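Local coordinates for putative secreted endoglycosylceramidase (Rhodococcus hoagii, PDB 6JYZ), which probably hydrolyses the glycosidic bond between sugar and ceramide in galactosylceramide-type glycolipids, as a family 5 glycoside hydrolase, at residues 41-47 / 356-362; 71-75 / 112-118; 80-84 / 326-330; 120-126 / 215-221. All blocks are in the same frame, centred on the assembly; numbering follows the deposited sequence.

Interactions 1, 3 and 4 lie in the buried centre of a (beta/alpha)8 barrel of the family 5 kind; interaction 2 is farther out, only partly buried, between two helices of its outer layer. Interactions 1 and 4 pair neighbouring parallel strands through backbone hydrogen bonds and end in asparagine side chains that grip carbonyl oxygens. Interaction 3 instead spans the barrel interior, where Arg83 joins the ends of the other two: Asn46 of interaction 1 and Asn221 of interaction 4 both bond to its guanidinium. Met74 of interaction 2 packs against Val47 and Trp362 of interaction 1. The linked charges of Arg83 and its acids lie inside the barrel, while interaction 2 rests mainly on apolar packing with a water-bridged rim.

Interaction 1: residues 41-47 / 356-362; sequences LLRGANV and GGAWWSW
Asn46 and Trp360 meet at about a right angle, the amide carbon CG of Asn46 lying 3.4 Å from Trp360 CE3 with the two planes 49° apart. Asn46 CG stands anti to its own carbonyl carbon (chi1 -75°), which swings the amide back over the neighbouring strand. There Asn46 ND2 donates to Trp359 O at 3.1 Å, coming from above that carbonyl's plane, while Asn46 N reaches the same oxygen at 2.8 Å in a nearly straight bond. One backbone oxygen is therefore held from two directions by a single residue. Replacing Asn46 by alanine is likely to leave Trp359 O with its main-chain donor alone, cost Arg83 a partner and open a gap beside the Trp360 ring. Beyond a cis peptide between Trp360 and Ser361, Trp362 N donates to Asn46 O at 2.8 Å. Val47 and Trp362 then run side by side, Val47 CG2 3.8 Å from Trp362 CB. At the other end Gly356 CA sits 3.1 Å from Leu42 O, and a side chain at Gly356 would clash with that oxygen. Strands 43-47 and 356-359 are the parallel pair that closes the barrel, first strand against last. Asn46 OD1 accepts from Arg83 and Asn85 of strand 81-86, its ND2 also reaches Gly328 of strand 326-330, and Val47 and Trp362 lean outward onto helix 68-75.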
loop_
_atom_site.group_PDB
_atom_site.type_symbol
_atom_site.label_atom_id
_atom_site.label_comp_id
_atom_site.label_asym_id
_atom_site.label_seq_id
_atom_site.Cartn_x
_atom_site.Cartn_y
_atom_site.Cartn_z
ATOM N N LEU A 41 -4.550 -2.433 14.217
ATOM C CA LEU A 41 -3.598 -2.996 13.290
ATOM C C LEU A 41 -4.314 -3.165 11.969
ATOM O O LEU A 41 -5.290 -3.926 11.851
ATOM C CB LEU A 41 -3.083 -4.363 13.814
ATOM C CG LEU A 41 -2.250 -4.330 15.106
ATOM C CD1 LEU A 41 -1.822 -5.735 15.461
ATOM C CD2 LEU A 41 -1.012 -3.414 14.948
ATOM N N LEU A 42 -3.772 -2.494 10.958
ATOM C CA LEU A 42 -4.327 -2.489 9.611
ATOM C C LEU A 42 -3.488 -3.425 8.773
ATOM O O LEU A 42 -2.373 -3.014 8.326
ATOM C CB LEU A 42 -4.338 -1.072 9.026
ATOM C CG LEU A 42 -5.265 -0.076 9.731
ATOM C CD1 LEU A 42 -4.995 1.309 9.153
ATOM C CD2 LEU A 42 -6.728 -0.509 9.547
ATOM N N ARG A 43 -3.943 -4.661 8.541
ATOM C CA ARG A 43 -3.191 -5.648 7.770
ATOM C C ARG A 43 -4.023 -6.104 6.612
ATOM O O ARG A 43 -5.211 -6.481 6.775
ATOM C CB ARG A 43 -2.846 -6.802 8.709
ATOM C CG ARG A 43 -1.782 -6.232 9.674
ATOM C CD ARG A 43 -1.190 -7.342 10.491
ATOM N NE ARG A 43 -0.204 -6.797 11.425
ATOM C CZ ARG A 43 0.299 -7.614 12.313
ATOM N NH1 ARG A 43 -0.065 -8.897 12.318
ATOM N NH2 ARG A 43 1.110 -7.128 13.228
ATOM N N GLY A 44 -3.433 -6.140 5.425
ATOM C CA GLY A 44 -4.225 -6.513 4.254
ATOM C C GLY A 44 -3.353 -6.555 3.015
ATOM O O GLY A 44 -2.177 -6.943 3.090
ATOM N N ALA A 45 -3.931 -6.126 1.888
ATOM C CA ALA A 45 -3.231 -6.306 0.599
ATOM C C ALA A 45 -3.471 -5.057 -0.268
ATOM O O ALA A 45 -4.441 -4.307 -0.111
ATOM C CB ALA A 45 -3.766 -7.532 -0.147
ATOM N N ASN A 46 -2.533 -4.882 -1.200
ATOM C CA ASN A 46 -2.682 -3.974 -2.335
ATOM C C ASN A 46 -3.659 -4.568 -3.370
ATOM O O ASN A 46 -3.571 -5.753 -3.723
ATOM C CB ASN A 46 -1.328 -3.748 -3.008
ATOM C CG ASN A 46 -0.455 -2.820 -2.198
ATOM O OD1 ASN A 46 -0.493 -1.597 -2.438
ATOM N ND2 ASN A 46 0.297 -3.320 -1.228
ATOM N N VAL A 47 -4.536 -3.690 -3.865
ATOM C CA VAL A 47 -5.555 -4.080 -4.853
ATOM C C VAL A 47 -5.504 -3.069 -6.007
ATOM O O VAL A 47 -5.787 -1.887 -5.760
ATOM C CB VAL A 47 -6.935 -4.076 -4.169
ATOM C CG1 VAL A 47 -8.053 -4.237 -5.198
ATOM C CG2 VAL A 47 -6.996 -5.219 -3.114
ATOM N N GLY A 356 0.961 -2.431 11.137
ATOM C CA GLY A 356 0.248 -2.986 9.994
ATOM C C GLY A 356 1.035 -2.765 8.695
ATOM O O GLY A 356 2.109 -2.167 8.631
ATOM N N GLY A 357 0.400 -3.236 7.644
ATOM C CA GLY A 357 0.910 -3.028 6.313
ATOM C C GLY A 357 0.108 -3.784 5.277
ATOM O O GLY A 357 -0.891 -4.450 5.590
ATOM N N ALA A 358 0.531 -3.670 4.009
ATOM C CA ALA A 358 -0.219 -4.248 2.893
ATOM C C ALA A 358 0.719 -5.046 2.010
ATOM O O ALA A 358 1.686 -4.504 1.439
ATOM C CB ALA A 358 -0.952 -3.150 2.097
ATOM N N TRP A 359 0.387 -6.345 1.832
ATOM C CA TRP A 359 1.120 -7.216 0.932
ATOM C C TRP A 359 0.941 -6.786 -0.508
ATOM O O TRP A 359 -0.160 -6.419 -0.921
ATOM C CB TRP A 359 0.540 -8.625 1.150
ATOM C CG TRP A 359 0.972 -9.670 0.174
ATOM C CD1 TRP A 359 0.312 -10.058 -0.951
ATOM C CD2 TRP A 359 2.091 -10.577 0.335
ATOM N NE1 TRP A 359 0.959 -11.148 -1.534
ATOM C CE2 TRP A 359 2.026 -11.488 -0.769
ATOM C CE3 TRP A 359 3.107 -10.733 1.283
ATOM C CZ2 TRP A 359 2.927 -12.560 -0.904
ATOM C CZ3 TRP A 359 4.001 -11.794 1.136
ATOM C CH2 TRP A 359 3.900 -12.687 0.061
ATOM N N TRP A 360 2.024 -6.879 -1.285
ATOM C CA TRP A 360 1.955 -6.710 -2.753
ATOM C C TRP A 360 1.919 -8.143 -3.319
ATOM O O TRP A 360 2.977 -8.785 -3.249
ATOM C CB TRP A 360 3.155 -5.914 -3.294
ATOM C CG TRP A 360 2.954 -5.652 -4.756
ATOM C CD1 TRP A 360 3.267 -6.486 -5.808
ATOM C CD2 TRP A 360 2.214 -4.538 -5.315
ATOM N NE1 TRP A 360 2.823 -5.917 -6.982
ATOM C CE2 TRP A 360 2.138 -4.765 -6.699
ATOM C CE3 TRP A 360 1.648 -3.398 -4.769
ATOM C CZ2 TRP A 360 1.493 -3.853 -7.560
ATOM C CZ3 TRP A 360 0.964 -2.523 -5.603
ATOM C CH2 TRP A 360 0.910 -2.756 -6.973
ATOM N N SER A 361 0.820 -8.636 -3.862
ATOM C CA SER A 361 -0.444 -7.932 -4.068
ATOM C C SER A 361 -1.574 -8.949 -4.129
ATOM O O SER A 361 -1.345 -10.172 -4.212
ATOM C CB SER A 361 -0.399 -7.121 -5.327
ATOM O OG SER A 361 -0.347 -7.976 -6.445
ATOM N N TRP A 362 -2.803 -8.445 -4.156
ATOM C CA TRP A 362 -3.987 -9.300 -4.231
ATOM C C TRP A 362 -4.031 -10.055 -5.530
ATOM O O TRP A 362 -4.211 -11.301 -5.522
ATOM C CB TRP A 362 -5.211 -8.422 -4.024
ATOM C CG TRP A 362 -6.500 -9.189 -4.067
ATOM C CD1 TRP A 362 -7.472 -9.089 -5.003
ATOM C CD2 TRP A 362 -6.923 -10.106 -3.075
ATOM N NE1 TRP A 362 -8.475 -9.981 -4.693
ATOM C CE2 TRP A 362 -8.169 -10.588 -3.513
ATOM C CE3 TRP A 362 -6.363 -10.592 -1.885
ATOM C CZ2 TRP A 362 -8.866 -11.582 -2.804
ATOM C CZ3 TRP A 362 -7.041 -11.593 -1.181
ATOM C CH2 TRP A 362 -8.272 -12.062 -1.662
#

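Interaction 2: residues 71-75 / 112-118; sequences FEAMA and DAKDNGI
Phe71 inserts its ring between its own helix and helix 100-115, with Ala113 N over one face and the methyl Met74 CE over the opposite face. Its CD1 is 3.6 Å from Ala113 CB, its CD2 3.6 Å from Asp112 CB, and Ile118 CD1 approaches its edge. Phe71 CG is anti to the carbonyl carbon (chi1 -65°), a turn that lays the ring against the last helical turn before Asn116. The methyl Ile118 CD1 packs against the neighbouring turn, 3.8 Å from Met74 CB and 3.6 Å from Phe71 O. Farther along, Ala75 CB rests 3.5 Å from Asn116 O. At the solvent-facing rim Glu72 CG packs 3.4 Å from Asn116 OD1, and a water links Glu72 OE2 to Asn116 ND2. The amide of Asn116 is fixed from behind, because ND2 also donates to Asp112 O at 2.9 Å, with that oxygen close to the amide plane. Glu72 OE2 is held by a salt bridge to Arg68. A Schellman motif ends helix 100-115: Gly117, with positive phi, is its C-prime residue, and Ile118 N bonds back to Ala113 O. This turn brings Ile118 under the helix pair. Helices 68-75 and 100-115 belong to the barrel's outer layer; beneath them Ile118 touches Val81 and Val82 of strand 81-86, Met74 lies on Trp362, and Gly117 O accepts from Arg411.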
loop_
_atom_site.group_PDB
_atom_site.type_symbol
_atom_site.label_atom_id
_atom_site.label_comp_id
_atom_site.label_asym_id
_atom_site.label_seq_id
_atom_site.Cartn_x
_atom_site.Cartn_y
_atom_site.Cartn_z
ATOM N N PHE A 71 -13.543 -8.468 -2.114
ATOM C CA PHE A 71 -13.464 -7.987 -0.738
ATOM C C PHE A 71 -13.964 -9.060 0.234
ATOM O O PHE A 71 -13.439 -9.184 1.349
ATOM C CB PHE A 71 -14.232 -6.674 -0.598
ATOM C CG PHE A 71 -13.579 -5.577 -1.426
ATOM C CD1 PHE A 71 -12.440 -4.954 -0.927
ATOM C CD2 PHE A 71 -14.044 -5.203 -2.680
ATOM C CE1 PHE A 71 -11.789 -3.980 -1.693
ATOM C CE2 PHE A 71 -13.388 -4.235 -3.454
ATOM C CZ PHE A 71 -12.243 -3.644 -2.942
ATOM N N GLU A 72 -14.945 -9.899 -0.169
ATOM C CA GLU A 72 -15.350 -11.015 0.690
ATOM C C GLU A 72 -14.179 -11.973 0.820
ATOM O O GLU A 72 -13.916 -12.495 1.920
ATOM C CB GLU A 72 -16.571 -11.697 0.034
ATOM C CG GLU A 72 -17.781 -10.767 0.021
ATOM C CD GLU A 72 -18.934 -11.208 -0.915
ATOM O OE1 GLU A 72 -18.803 -12.308 -1.497
ATOM O OE2 GLU A 72 -19.934 -10.469 -0.981
ATOM N N ALA A 73 -13.439 -12.253 -0.254
ATOM C CA ALA A 73 -12.304 -13.131 -0.200
ATOM C C ALA A 73 -11.197 -12.564 0.689
ATOM O O ALA A 73 -10.472 -13.310 1.373
ATOM C CB ALA A 73 -11.804 -13.484 -1.574
ATOM N N MET A 74 -10.973 -11.230 0.630
ATOM C CA MET A 74 -9.947 -10.615 1.503
ATOM C C MET A 74 -10.345 -10.788 2.955
ATOM O O MET A 74 -9.466 -11.101 3.790
ATOM C CB MET A 74 -9.861 -9.116 1.214
ATOM C CG MET A 74 -9.246 -8.880 -0.175
ATOM S SD MET A 74 -9.389 -7.067 -0.592
ATOM C CE MET A 74 -9.732 -7.219 -2.344
ATOM N N ALA A 75 -11.609 -10.536 3.268
ATOM C CA ALA A 75 -12.060 -10.695 4.656
ATOM C C ALA A 75 -11.898 -12.157 5.107
ATOM O O ALA A 75 -11.677 -12.378 6.308
ATOM C CB ALA A 75 -13.478 -10.253 4.785
ATOM N N ASP A 112 -17.736 -1.644 -0.734
ATOM C CA ASP A 112 -17.616 -3.089 -0.697
ATOM C C ASP A 112 -16.592 -3.531 0.336
ATOM O O ASP A 112 -16.818 -4.519 1.087
ATOM C CB ASP A 112 -17.199 -3.630 -2.057
ATOM C CG ASP A 112 -18.295 -3.564 -3.138
ATOM O OD1 ASP A 112 -19.523 -3.504 -2.763
ATOM O OD2 ASP A 112 -17.917 -3.649 -4.329
ATOM N N ALA A 113 -15.477 -2.819 0.461
ATOM C CA ALA A 113 -14.526 -3.121 1.533
ATOM C C ALA A 113 -15.187 -2.877 2.881
ATOM O O ALA A 113 -15.105 -3.762 3.767
ATOM C CB ALA A 113 -13.279 -2.236 1.302
ATOM N N LYS A 114 -15.832 -1.762 3.119
ATOM C CA LYS A 114 -16.428 -1.449 4.408
ATOM C C LYS A 114 -17.473 -2.494 4.798
ATOM O O LYS A 114 -17.506 -2.901 5.984
ATOM C CB LYS A 114 -17.001 -0.033 4.341
ATOM C CG LYS A 114 -17.682 0.504 5.599
ATOM C CD LYS A 114 -18.379 1.885 5.269
ATOM C CE LYS A 114 -18.810 2.555 6.577
ATOM N NZ LYS A 114 -19.205 4.000 6.448
ATOM N N ASP A 115 -18.232 -2.985 3.830
ATOM C CA ASP A 115 -19.286 -3.972 4.107
ATOM C C ASP A 115 -18.612 -5.245 4.608
ATOM O O ASP A 115 -19.316 -6.089 5.202
ATOM C CB ASP A 115 -20.060 -4.240 2.814
ATOM C CG ASP A 115 -21.086 -3.163 2.440
ATOM O OD1 ASP A 115 -21.302 -2.271 3.224
ATOM O OD2 ASP A 115 -21.544 -3.274 1.265
ATOM N N ASN A 116 -17.318 -5.480 4.350
ATOM C CA ASN A 116 -16.607 -6.681 4.733
ATOM C C ASN A 116 -15.620 -6.386 5.870
ATOM O O ASN A 116 -14.710 -7.192 6.057
ATOM C CB ASN A 116 -15.937 -7.283 3.504
ATOM C CG ASN A 116 -16.965 -7.936 2.625
ATOM O OD1 ASN A 116 -17.402 -9.047 2.968
ATOM N ND2 ASN A 116 -17.430 -7.275 1.573
ATOM N N GLY A 117 -15.774 -5.259 6.530
ATOM C CA GLY A 117 -14.926 -4.942 7.660
ATOM C C GLY A 117 -13.518 -4.461 7.283
ATOM O O GLY A 117 -12.576 -4.630 8.071
ATOM N N ILE A 118 -13.378 -3.872 6.098
ATOM C CA ILE A 118 -12.047 -3.515 5.571
ATOM C C ILE A 118 -12.040 -2.023 5.375
ATOM O O ILE A 118 -12.875 -1.476 4.620
ATOM C CB ILE A 118 -11.835 -4.271 4.269
ATOM C CG1 ILE A 118 -11.859 -5.792 4.516
ATOM C CG2 ILE A 118 -10.507 -3.838 3.592
ATOM C CD1 ILE A 118 -11.785 -6.576 3.201
HETATM O O HOH W 1 -19.986 -7.982 0.310
#

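Interaction 3: residues 80-84 / 326-330; sequences DVVRL and WTGEW
The guanidinium of Arg83 has Gly328 CA over one face, while Glu329 OE2 lies at its edge. Arg83 NH1 donates to Glu329 OE2 at 3.0 Å, forming a salt bridge in which the carboxylate uses its anti lone pair; the oxygen lies 16° out of the guanidinium plane, and the two flat groups are turned 65° against each other. The indole of Trp326 also meets the first segment by its edge: its CZ2 is 4.2 Å from Val81 CG1 and its CH2 4.1 Å from Arg83 CD. With CG anti to the backbone N (chi1 -177°) and the chain extended to NE, Arg83 crosses the barrel interior from strand 81-86 toward the corner at Gly328, its CD passing 3.2 Å from Gly328 O. Glu329 stands near the C-terminal end of the seventh barrel strand, the place where family 5 hydrolases carry their catalytic nucleophile, a position consistent with Arg83 being a second-shell residue of the active site. The rest of the guanidinium is gripped too: NE by Asp218, NH2 by Glu263 and Asn221, and NH1 also by Asn46 OD1. A methionine in its place would probably leave Glu329 OE2 and these acids without their shared positive partner. Trp326 NE1 donates to Leu42 O on strand 38-47, while Glu329 OE1 bonds to the hydroxyl of Tyr294.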
loop_
_atom_site.group_PDB
_atom_site.type_symbol
_atom_site.label_atom_id
_atom_site.label_comp_id
_atom_site.label_asym_id
_atom_site.label_seq_id
_atom_site.Cartn_x
_atom_site.Cartn_y
_atom_site.Cartn_z
ATOM N N ASP A 80 -8.126 -6.481 7.234
ATOM C CA ASP A 80 -8.967 -5.368 7.627
ATOM C C ASP A 80 -8.553 -4.035 6.975
ATOM O O ASP A 80 -9.080 -3.011 7.360
ATOM C CB ASP A 80 -9.038 -5.174 9.150
ATOM C CG ASP A 80 -7.725 -4.758 9.747
ATOM O OD1 ASP A 80 -6.725 -4.634 9.006
ATOM O OD2 ASP A 80 -7.718 -4.519 11.009
ATOM N N VAL A 81 -7.708 -4.120 5.946
ATOM C CA VAL A 81 -7.383 -2.912 5.176
ATOM C C VAL A 81 -7.079 -3.370 3.760
ATOM O O VAL A 81 -6.647 -4.475 3.491
ATOM C CB VAL A 81 -6.164 -2.160 5.786
ATOM C CG1 VAL A 81 -4.843 -2.888 5.554
ATOM C CG2 VAL A 81 -6.071 -0.729 5.274
ATOM N N VAL A 82 -7.296 -2.425 2.850
ATOM C CA VAL A 82 -6.848 -2.555 1.465
ATOM C C VAL A 82 -6.115 -1.264 1.084
ATOM O O VAL A 82 -6.531 -0.170 1.464
ATOM C CB VAL A 82 -8.037 -2.767 0.524
ATOM C CG1 VAL A 82 -9.076 -1.698 0.652
ATOM C CG2 VAL A 82 -7.620 -2.806 -0.925
ATOM N N ARG A 83 -4.995 -1.429 0.401
ATOM C CA ARG A 83 -4.327 -0.297 -0.251
ATOM C C ARG A 83 -4.813 -0.318 -1.700
ATOM O O ARG A 83 -4.437 -1.163 -2.492
ATOM C CB ARG A 83 -2.808 -0.403 -0.084
ATOM C CG ARG A 83 -2.098 0.830 -0.693
ATOM C CD ARG A 83 -0.643 0.821 -0.255
ATOM N NE ARG A 83 0.158 1.894 -0.848
ATOM C CZ ARG A 83 1.100 1.732 -1.778
ATOM N NH1 ARG A 83 1.258 0.598 -2.458
ATOM N NH2 ARG A 83 1.908 2.790 -2.010
ATOM N N LEU A 84 -5.728 0.623 -1.974
ATOM C CA LEU A 84 -6.409 0.668 -3.268
ATOM C C LEU A 84 -5.578 1.529 -4.223
ATOM O O LEU A 84 -5.442 2.744 -4.000
ATOM C CB LEU A 84 -7.822 1.219 -3.033
ATOM C CG LEU A 84 -8.721 1.101 -4.259
ATOM C CD1 LEU A 84 -9.141 -0.351 -4.536
ATOM C CD2 LEU A 84 -9.948 1.956 -4.029
ATOM N N TRP A 326 3.507 2.294 9.038
ATOM C CA TRP A 326 2.548 1.372 8.394
ATOM C C TRP A 326 3.120 1.093 7.013
ATOM O O TRP A 326 3.277 2.070 6.266
ATOM C CB TRP A 326 1.168 2.032 8.268
ATOM C CG TRP A 326 0.173 1.149 7.596
ATOM C CD1 TRP A 326 -0.533 0.131 8.181
ATOM C CD2 TRP A 326 -0.202 1.140 6.211
ATOM N NE1 TRP A 326 -1.310 -0.495 7.251
ATOM C CE2 TRP A 326 -1.166 0.120 6.035
ATOM C CE3 TRP A 326 0.104 1.950 5.117
ATOM C CZ2 TRP A 326 -1.749 -0.143 4.803
ATOM C CZ3 TRP A 326 -0.463 1.722 3.882
ATOM C CH2 TRP A 326 -1.376 0.663 3.731
ATOM N N THR A 327 3.513 -0.133 6.705
ATOM C CA THR A 327 4.261 -0.349 5.444
ATOM C C THR A 327 3.298 -0.651 4.310
ATOM O O THR A 327 2.616 -1.681 4.289
ATOM C CB THR A 327 5.322 -1.440 5.619
ATOM O OG1 THR A 327 5.979 -1.555 4.342
ATOM C CG2 THR A 327 4.827 -2.804 6.057
ATOM N N GLY A 328 3.279 0.199 3.292
ATOM C CA GLY A 328 2.267 0.083 2.252
ATOM C C GLY A 328 2.541 -1.032 1.265
ATOM O O GLY A 328 1.608 -1.376 0.509
ATOM N N GLU A 329 3.766 -1.563 1.203
ATOM C CA GLU A 329 4.043 -2.700 0.347
ATOM C C GLU A 329 5.162 -3.477 0.950
ATOM O O GLU A 329 6.133 -2.959 1.471
ATOM C CB GLU A 329 4.609 -2.336 -1.024
ATOM C CG GLU A 329 3.672 -1.567 -1.909
ATOM C CD GLU A 329 4.224 -1.324 -3.313
ATOM O OE1 GLU A 329 5.222 -1.963 -3.745
ATOM O OE2 GLU A 329 3.640 -0.435 -3.928
ATOM N N TRP A 330 4.979 -4.814 0.835
ATOM C CA TRP A 330 6.003 -5.812 1.165
ATOM C C TRP A 330 5.561 -7.068 0.471
ATOM O O TRP A 330 4.393 -7.231 0.087
ATOM C CB TRP A 330 6.109 -5.989 2.678
ATOM C CG TRP A 330 4.914 -6.636 3.310
ATOM C CD1 TRP A 330 3.764 -6.010 3.757
ATOM C CD2 TRP A 330 4.808 -8.030 3.683
ATOM N NE1 TRP A 330 2.924 -6.929 4.357
ATOM C CE2 TRP A 330 3.546 -8.157 4.326
ATOM C CE3 TRP A 330 5.634 -9.141 3.503
ATOM C CZ2 TRP A 330 3.142 -9.370 4.883
ATOM C CZ3 TRP A 330 5.256 -10.334 4.096
ATOM C CH2 TRP A 330 4.027 -10.436 4.768
#

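Interaction 4: residues 120-126 / 215-221; sequences TVLDMHQ and VGYDLLN
Val121 CG2 packs 3.8 Å from Val215 CB on one face of the strand pair, while on the other Leu122 CD1 comes to the edge of the Tyr217 ring and Met124 CG lies 4.5 Å from Leu220 CD1. Parallel bonds join the strands between these faces: Asp218 N to Leu122 O at 2.8 Å, then Met124 N to Asp218 O. Toward the C-terminal ends the contact turns polar. Asn221 stacks its amide on the His125 ring, planes 19° apart, with ND2 over the ring face; CG anti to the backbone N (chi1 178°) places it there. Asn221 ND2 donates to Gln126 O at 2.8 Å, in the carbonyl plane, which fixes the amide's rotation. In family 5 an asparagine here begins the Asn-Glu-Pro motif that bears the acid/base. Asp123 OD1 and Asp218 OD2 lie 4.1 Å apart; Asn85 donates to Asp123 OD2, and the salt bridge from Arg83 to Asp218 probably eases the repulsion between these buried acids.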
loop_
_atom_site.group_PDB
_atom_site.type_symbol
_atom_site.label_atom_id
_atom_site.label_comp_id
_atom_site.label_asym_id
_atom_site.label_seq_id
_atom_site.Cartn_x
_atom_site.Cartn_y
_atom_site.Cartn_z
ATOM N N THR A 120 -10.047 1.394 3.798
ATOM C CA THR A 120 -9.347 1.666 2.555
ATOM C C THR A 120 -8.325 2.773 2.695
ATOM O O THR A 120 -8.642 3.878 3.164
ATOM C CB THR A 120 -10.345 2.072 1.484
ATOM O OG1 THR A 120 -11.242 0.988 1.237
ATOM C CG2 THR A 120 -9.669 2.372 0.150
ATOM N N VAL A 121 -7.091 2.491 2.249
ATOM C CA VAL A 121 -6.096 3.513 1.995
ATOM C C VAL A 121 -6.184 3.855 0.518
ATOM O O VAL A 121 -6.060 2.965 -0.342
ATOM C CB VAL A 121 -4.689 3.012 2.361
ATOM C CG1 VAL A 121 -3.626 3.980 1.836
ATOM C CG2 VAL A 121 -4.547 2.778 3.840
ATOM N N LEU A 122 -6.405 5.136 0.207
ATOM C CA LEU A 122 -6.388 5.581 -1.189
ATOM C C LEU A 122 -4.945 5.899 -1.580
ATOM O O LEU A 122 -4.373 6.837 -1.039
ATOM C CB LEU A 122 -7.264 6.834 -1.347
ATOM C CG LEU A 122 -8.757 6.601 -1.020
ATOM C CD1 LEU A 122 -9.458 7.937 -1.093
ATOM C CD2 LEU A 122 -9.352 5.623 -2.006
ATOM N N ASP A 123 -4.411 5.122 -2.513
ATOM C CA ASP A 123 -3.014 5.274 -2.910
ATOM C C ASP A 123 -2.922 5.818 -4.331
ATOM O O ASP A 123 -3.341 5.144 -5.259
ATOM C CB ASP A 123 -2.340 3.893 -2.802
ATOM C CG ASP A 123 -1.099 3.721 -3.638
ATOM O OD1 ASP A 123 -0.339 4.664 -3.857
ATOM O OD2 ASP A 123 -0.925 2.572 -4.143
ATOM N N MET A 124 -2.356 7.019 -4.441
ATOM C CA MET A 124 -2.131 7.605 -5.766
ATOM C C MET A 124 -0.926 6.887 -6.348
ATOM O O MET A 124 0.230 7.249 -6.045
ATOM C CB MET A 124 -1.903 9.104 -5.602
ATOM C CG MET A 124 -1.960 9.878 -6.921
ATOM S SD MET A 124 -3.656 9.966 -7.644
ATOM C CE MET A 124 -4.479 11.018 -6.458
ATOM N N HIS A 125 -1.180 5.841 -7.103
ATOM C CA HIS A 125 -0.151 4.880 -7.451
ATOM C C HIS A 125 0.510 5.263 -8.751
ATOM O O HIS A 125 -0.080 5.818 -9.681
ATOM C CB HIS A 125 -0.760 3.479 -7.581
ATOM C CG HIS A 125 0.243 2.377 -7.328
ATOM N ND1 HIS A 125 0.968 1.645 -8.250
ATOM C CD2 HIS A 125 0.621 1.993 -6.081
ATOM C CE1 HIS A 125 1.764 0.809 -7.485
ATOM N NE2 HIS A 125 1.552 1.022 -6.222
ATOM N N GLN A 126 1.766 4.876 -8.914
ATOM C CA GLN A 126 2.505 5.028 -10.182
ATOM C C GLN A 126 3.654 4.036 -10.127
ATOM O O GLN A 126 4.143 3.698 -9.039
ATOM C CB GLN A 126 3.028 6.465 -10.363
ATOM C CG GLN A 126 4.072 6.916 -9.331
ATOM C CD GLN A 126 5.475 6.413 -9.556
ATOM O OE1 GLN A 126 6.280 6.233 -8.559
ATOM N NE2 GLN A 126 5.853 6.200 -10.748
ATOM N N VAL A 215 -9.118 5.259 5.537
ATOM C CA VAL A 215 -8.053 5.541 6.492
ATOM C C VAL A 215 -7.455 6.920 6.232
ATOM O O VAL A 215 -7.242 7.713 7.103
ATOM C CB VAL A 215 -6.929 4.493 6.289
ATOM C CG1 VAL A 215 -5.762 4.777 7.282
ATOM C CG2 VAL A 215 -7.451 3.065 6.440
ATOM N N GLY A 216 -7.202 7.143 4.933
ATOM C CA GLY A 216 -6.502 8.326 4.497
ATOM C C GLY A 216 -5.814 8.056 3.173
ATOM O O GLY A 216 -6.236 7.190 2.399
ATOM N N TYR A 217 -4.769 8.877 2.976
ATOM C CA TYR A 217 -4.334 9.168 1.614
ATOM C C TYR A 217 -2.837 8.885 1.528
ATOM O O TYR A 217 -2.067 9.556 2.246
ATOM C CB TYR A 217 -4.536 10.662 1.322
ATOM C CG TYR A 217 -5.847 11.209 1.826
ATOM C CD1 TYR A 217 -7.038 10.816 1.295
ATOM C CD2 TYR A 217 -5.806 12.113 2.871
ATOM C CE1 TYR A 217 -8.269 11.364 1.822
ATOM C CE2 TYR A 217 -6.955 12.660 3.401
ATOM C CZ TYR A 217 -8.156 12.293 2.824
ATOM O OH TYR A 217 -9.310 12.865 3.357
ATOM N N ASP A 218 -2.431 7.951 0.685
ATOM C CA ASP A 218 -1.012 7.678 0.411
ATOM C C ASP A 218 -0.679 8.573 -0.785
ATOM O O ASP A 218 -1.072 8.307 -1.931
ATOM C CB ASP A 218 -0.825 6.164 0.188
ATOM C CG ASP A 218 0.620 5.702 0.089
ATOM O OD1 ASP A 218 1.561 6.533 -0.076
ATOM O OD2 ASP A 218 0.782 4.479 0.128
ATOM N N LEU A 219 0.028 9.682 -0.471
ATOM C CA LEU A 219 0.064 10.819 -1.372
ATOM C C LEU A 219 0.661 10.546 -2.737
ATOM O O LEU A 219 0.176 11.049 -3.744
ATOM C CB LEU A 219 0.804 11.972 -0.707
ATOM C CG LEU A 219 0.152 12.458 0.582
ATOM C CD1 LEU A 219 1.044 13.571 1.195
ATOM C CD2 LEU A 219 -1.251 13.009 0.312
ATOM N N LEU A 220 1.730 9.732 -2.773
ATOM C CA LEU A 220 2.250 9.283 -4.067
ATOM C C LEU A 220 3.048 8.018 -3.834
ATOM O O LEU A 220 3.979 8.018 -2.962
ATOM C CB LEU A 220 3.132 10.354 -4.712
ATOM C CG LEU A 220 3.667 10.037 -6.112
ATOM C CD1 LEU A 220 2.531 9.806 -7.099
ATOM C CD2 LEU A 220 4.563 11.160 -6.566
ATOM N N ASN A 221 2.752 6.976 -4.575
ATOM C CA ASN A 221 3.510 5.731 -4.405
ATOM C C ASN A 221 4.936 5.934 -4.889
ATOM O O ASN A 221 5.150 6.535 -5.973
ATOM C CB ASN A 221 2.894 4.674 -5.307
ATOM C CG ASN A 221 3.676 3.379 -5.219
ATOM O OD1 ASN A 221 3.721 2.763 -4.140
ATOM N ND2 ASN A 221 4.253 2.920 -6.304
#